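Local structure of nicotinate phosphoribosyltransferase (Porphyromonas gingivalis, 2IM5) at residues W141-E146 with T335-G340; I35-Q40 with N346-L351. The protein probably catalyses the ATP-dependent formation of nicotinate ribonucleotide from nicotinate and 5-phosphoribosyl 1-diphosphate, an entry step of NAD biosynthesis. All blocks are in the same frame, centred on the assembly; numbering follows the deposited sequence.

Interaction 1: residues W141-E146 with T335-G340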
# COMPACT_ATOMS: atom_id res chain seq x y z
N TRP A 141 -23.72 -7.17 10.52
CA TRP A 141 -23.68 -7.98 9.32
C TRP A 141 -24.78 -7.70 8.31
O TRP A 141 -24.57 -7.83 7.11
CB TRP A 141 -23.66 -9.46 9.70
CG TRP A 141 -22.35 -9.84 10.30
CD1 TRP A 141 -22.10 -10.13 11.61
CD2 TRP A 141 -21.10 -9.95 9.61
NE1 TRP A 141 -20.76 -10.41 11.78
CE2 TRP A 141 -20.13 -10.31 10.57
CE3 TRP A 141 -20.71 -9.77 8.27
CZ2 TRP A 141 -18.78 -10.50 10.24
CZ3 TRP A 141 -19.37 -9.96 7.94
CH2 TRP A 141 -18.42 -10.32 8.92
N LYS A 142 -25.95 -7.29 8.80
CA LYS A 142 -27.05 -6.99 7.91
C LYS A 142 -26.65 -5.82 7.03
O LYS A 142 -26.89 -5.83 5.82
CB LYS A 142 -28.31 -6.63 8.70
CG LYS A 142 -29.51 -6.32 7.82
CD LYS A 142 -30.79 -6.21 8.64
CE LYS A 142 -32.00 -6.04 7.74
NZ LYS A 142 -33.28 -6.11 8.50
N GLN A 143 -26.03 -4.82 7.63
CA GLN A 143 -25.59 -3.66 6.87
C GLN A 143 -24.43 -4.01 5.95
O GLN A 143 -24.37 -3.55 4.81
CB GLN A 143 -25.15 -2.52 7.79
CG GLN A 143 -24.73 -1.31 7.00
CD GLN A 143 -24.21 -0.18 7.85
OE1 GLN A 143 -24.87 0.25 8.79
NE2 GLN A 143 -23.01 0.30 7.53
N VAL A 144 -23.49 -4.81 6.44
CA VAL A 144 -22.36 -5.22 5.63
C VAL A 144 -22.89 -5.89 4.36
O VAL A 144 -22.52 -5.52 3.25
CB VAL A 144 -21.45 -6.23 6.39
CG1 VAL A 144 -20.37 -6.74 5.47
CG2 VAL A 144 -20.83 -5.55 7.61
N GLU A 145 -23.78 -6.87 4.53
CA GLU A 145 -24.37 -7.58 3.40
C GLU A 145 -25.01 -6.60 2.42
O GLU A 145 -24.71 -6.62 1.22
CB GLU A 145 -25.44 -8.56 3.89
CG GLU A 145 -24.94 -9.75 4.70
CD GLU A 145 -24.19 -10.75 3.85
OE1 GLU A 145 -24.64 -11.02 2.71
OE2 GLU A 145 -23.16 -11.29 4.31
N GLU A 146 -25.89 -5.75 2.94
CA GLU A 146 -26.63 -4.78 2.14
C GLU A 146 -25.85 -3.67 1.43
O GLU A 146 -26.00 -3.48 0.22
CB GLU A 146 -27.74 -4.14 2.99
CG GLU A 146 -28.93 -5.07 3.19
CD GLU A 146 -29.97 -4.49 4.16
OE1 GLU A 146 -30.31 -3.29 4.03
OE2 GLU A 146 -30.44 -5.25 5.04
N THR A 335 -13.79 -2.22 3.46
CA THR A 335 -13.39 -3.13 4.53
C THR A 335 -13.68 -2.69 5.96
O THR A 335 -13.49 -3.46 6.90
CB THR A 335 -11.89 -3.43 4.44
OG1 THR A 335 -11.16 -2.23 4.69
CG2 THR A 335 -11.54 -3.94 3.03
N ASN A 336 -14.13 -1.45 6.14
CA ASN A 336 -14.45 -0.99 7.48
C ASN A 336 -15.61 -0.01 7.42
O ASN A 336 -15.44 1.20 7.58
CB ASN A 336 -13.24 -0.32 8.13
CG ASN A 336 -13.35 -0.28 9.64
OD1 ASN A 336 -14.46 -0.19 10.19
ND2 ASN A 336 -12.21 -0.34 10.33
N ASP A 337 -16.80 -0.56 7.17
CA ASP A 337 -18.03 0.22 7.08
C ASP A 337 -19.10 -0.72 7.65
O ASP A 337 -20.07 -1.08 6.98
CB ASP A 337 -18.31 0.56 5.61
CG ASP A 337 -19.58 1.35 5.41
OD1 ASP A 337 -20.02 2.04 6.37
OD2 ASP A 337 -20.14 1.31 4.29
N VAL A 338 -18.89 -1.11 8.90
CA VAL A 338 -19.77 -2.06 9.57
C VAL A 338 -20.94 -1.49 10.37
O VAL A 338 -21.61 -2.23 11.09
CB VAL A 338 -18.93 -2.96 10.51
CG1 VAL A 338 -17.82 -3.63 9.71
CG2 VAL A 338 -18.35 -2.13 11.64
N GLY A 339 -21.18 -0.19 10.23
CA GLY A 339 -22.28 0.43 10.95
C GLY A 339 -22.06 0.52 12.45
O GLY A 339 -21.04 0.07 12.98
N GLY A 340 -23.03 1.12 13.14
CA GLY A 340 -22.94 1.26 14.58
C GLY A 340 -21.99 2.36 15.03
O GLY A 340 -21.43 2.30 16.13
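The amide of Gln143 reaches from the first turn of helix 141-157 to the backbone of 337-339, where its NE2 gives a weak hydrogen bond to Asp337 O, 3.3 Å long and bent to 123° at the hydrogen. With CG anti to the backbone N (chi1 -179°) and the chain extended beyond it, the amide is carried clear of the helix and laid against Gly339. There OE1 of Gln143 comes within 3.4 Å of Gly339 CA; no side chain stands between them, and the positive phi of Gly339, 70°, is one glycine readily adopts. Asp337 OD1 lies 3.6 Å from Gln143 NE2, but the carboxylate has its stronger partner about two turns further along the helix, where OD2 forms a salt bridge with Lys151. Beside this polar edge the buried valines lie side by side and point the same way, with Val144 CG2 4.1 Å from Val338 CG1. Val338 also shares a backbone hydrogen bond with Asp140, whose OD1 accepts weak bonds from the N atoms of Lys142 and Gln143. This is loop-on-helix packing: the segment following strand 325-330 of the parallel sheet and helix 332-335, in the barrel-like domain, lies against helix 141-157.

Interaction 2: residues I35-Q40 with N346-L351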
# COMPACT_ATOMS: atom_id res chain seq x y z
N ILE A 35 2.47 4.72 13.54
CA ILE A 35 2.03 6.06 13.91
C ILE A 35 0.51 6.11 14.01
O ILE A 35 -0.20 5.84 13.03
CB ILE A 35 2.45 7.13 12.87
CG1 ILE A 35 3.95 7.06 12.58
CG2 ILE A 35 2.08 8.52 13.38
CD1 ILE A 35 4.82 7.38 13.77
N ASP A 36 0.00 6.42 15.20
CA ASP A 36 -1.44 6.56 15.37
C ASP A 36 -1.67 8.06 15.23
O ASP A 36 -1.42 8.82 16.16
CB ASP A 36 -1.88 6.09 16.75
CG ASP A 36 -3.32 6.49 17.06
OD1 ASP A 36 -4.07 6.88 16.13
OD2 ASP A 36 -3.70 6.42 18.25
N ARG A 37 -2.13 8.47 14.06
CA ARG A 37 -2.34 9.87 13.77
C ARG A 37 -3.45 10.54 14.57
O ARG A 37 -3.66 11.75 14.45
CB ARG A 37 -2.52 10.06 12.27
CG ARG A 37 -1.29 9.57 11.50
CD ARG A 37 -1.29 9.91 10.03
NE ARG A 37 -2.32 9.20 9.28
CZ ARG A 37 -2.35 9.10 7.96
NH1 ARG A 37 -1.40 9.67 7.23
NH2 ARG A 37 -3.33 8.43 7.36
N ASN A 38 -4.16 9.77 15.38
CA ASN A 38 -5.22 10.32 16.21
C ASN A 38 -4.74 10.38 17.65
O ASN A 38 -5.48 10.82 18.54
CB ASN A 38 -6.48 9.46 16.11
CG ASN A 38 -7.32 9.81 14.89
OD1 ASN A 38 -8.31 9.14 14.60
ND2 ASN A 38 -6.94 10.86 14.18
N ARG A 39 -3.51 9.95 17.88
CA ARG A 39 -2.91 9.95 19.21
C ARG A 39 -3.82 9.40 20.30
O ARG A 39 -3.96 10.00 21.36
CB ARG A 39 -2.47 11.37 19.59
CG ARG A 39 -1.33 11.92 18.75
CD ARG A 39 -0.81 13.23 19.35
NE ARG A 39 0.27 13.81 18.55
CZ ARG A 39 1.45 13.23 18.34
NH1 ARG A 39 1.71 12.04 18.87
NH2 ARG A 39 2.36 13.83 17.59
N GLN A 40 -4.45 8.27 20.02
CA GLN A 40 -5.33 7.63 20.99
C GLN A 40 -4.50 7.07 22.14
O GLN A 40 -3.35 6.69 21.95
CB GLN A 40 -6.11 6.49 20.34
CG GLN A 40 -7.18 6.94 19.36
CD GLN A 40 -7.84 5.76 18.67
OE1 GLN A 40 -8.12 4.74 19.29
NE2 GLN A 40 -8.11 5.91 17.38
N ASN A 346 -7.02 5.61 12.43
CA ASN A 346 -6.18 6.41 11.56
C ASN A 346 -4.73 6.06 11.86
O ASN A 346 -3.99 6.85 12.44
CB ASN A 346 -6.44 7.90 11.80
CG ASN A 346 -5.68 8.78 10.84
OD1 ASN A 346 -5.30 8.35 9.75
ND2 ASN A 346 -5.46 10.03 11.24
N ILE A 347 -4.34 4.86 11.44
CA ILE A 347 -2.99 4.35 11.68
C ILE A 347 -2.17 4.03 10.44
O ILE A 347 -2.71 3.65 9.40
CB ILE A 347 -3.05 3.08 12.54
CG1 ILE A 347 -4.00 2.06 11.89
CG2 ILE A 347 -3.52 3.42 13.95
CD1 ILE A 347 -4.08 0.74 12.63
N VAL A 348 -0.86 4.17 10.57
CA VAL A 348 0.08 3.86 9.50
C VAL A 348 1.36 3.32 10.12
O VAL A 348 1.57 3.43 11.32
CB VAL A 348 0.44 5.11 8.64
CG1 VAL A 348 -0.79 5.62 7.92
CG2 VAL A 348 1.03 6.21 9.52
N MET A 349 2.19 2.70 9.29
CA MET A 349 3.48 2.18 9.74
C MET A 349 4.40 2.44 8.55
O MET A 349 4.35 1.72 7.55
CB MET A 349 3.39 0.68 10.06
CG MET A 349 4.55 0.20 10.93
SD MET A 349 4.34 -1.43 11.65
CE MET A 349 5.89 -1.58 12.55
N LYS A 350 5.21 3.49 8.66
CA LYS A 350 6.08 3.89 7.57
C LYS A 350 7.57 3.67 7.76
O LYS A 350 8.08 3.61 8.89
CB LYS A 350 5.86 5.37 7.26
CG LYS A 350 4.41 5.74 6.97
CD LYS A 350 3.85 4.90 5.83
CE LYS A 350 2.41 5.30 5.50
NZ LYS A 350 1.79 4.37 4.52
N LEU A 351 8.27 3.55 6.63
CA LEU A 351 9.72 3.39 6.65
C LEU A 351 10.22 4.74 7.14
O LEU A 351 10.02 5.76 6.49
CB LEU A 351 10.25 3.13 5.23
CG LEU A 351 11.77 2.97 5.14
CD1 LEU A 351 12.22 1.81 6.01
CD2 LEU A 351 12.18 2.76 3.68
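Ile35 and Val348 pair as antiparallel hydrogen-bonded neighbours, Ile35 N giving to Val348 O at 2.7 Å and Val348 N returning a bond to Ile35 O at 3.0 Å. On the face they share, Ile35 CB rests 3.8 Å from Val348 CG2. The next pair, Asp36 with Ile347, is buried and non-hydrogen-bonded, and completes this close backbone ladder with CA atoms of Asp36 and Ile347 4.6 Å apart. The Asp36 carboxylate folds back over its own turn. Its OD1 accepts from Asn38 N, an Asx turn, and its OD2 from Gln40 N, both approaching from above the carboxylate plane. These bonds brace the type I turn of 36-39 as the strand ends. The solvent side, where Arg37 and Asn38 are exposed, is more polar and built from longer side chains. Arg37 N hydrogen-bonds to Asn346 O, and the arginine chain, bent at chi3 (-68°), brings its guanidinium back so that NE and NH2 both donate to Asn346 OD1 at 3.1 Å. The NH2 bond lies in the amide's carbonyl plane, that from NE above it; the two flat groups are 43° apart. Val348 CG1 sits over the guanidinium centre of Arg37, 3.8 Å above one face. Arg169 adds a weak bond to Asn346 OD1. Around the pair, strand 29-36 runs between strands 105-110 and 347-355, while Leu124 of helix 120-134 packs on Ile347 and Ile123 on Met349.

Interactions 1 and 2 have centres about 24 Å and nearest atoms about 8 Å apart. The 335-340 loop of interaction 1 runs on to the 346-351 strand of interaction 2, so one connection from the parallel sheet touches helix 141-157, then joins the antiparallel sheet. Arg169 borders both, through its backbone O to Asn336 and its side chain to Asn346 and Ile347. Both are partly buried, interaction 1 farther out, its centre about 23 Å from the chain centre against about 14 Å for interaction 2. Interaction 1 is small, 192 Å², with one weak cross-bond and a valine pair; interaction 2, at 430 Å², combines strand pairing with a guanidinium–amide grip at its exposed end.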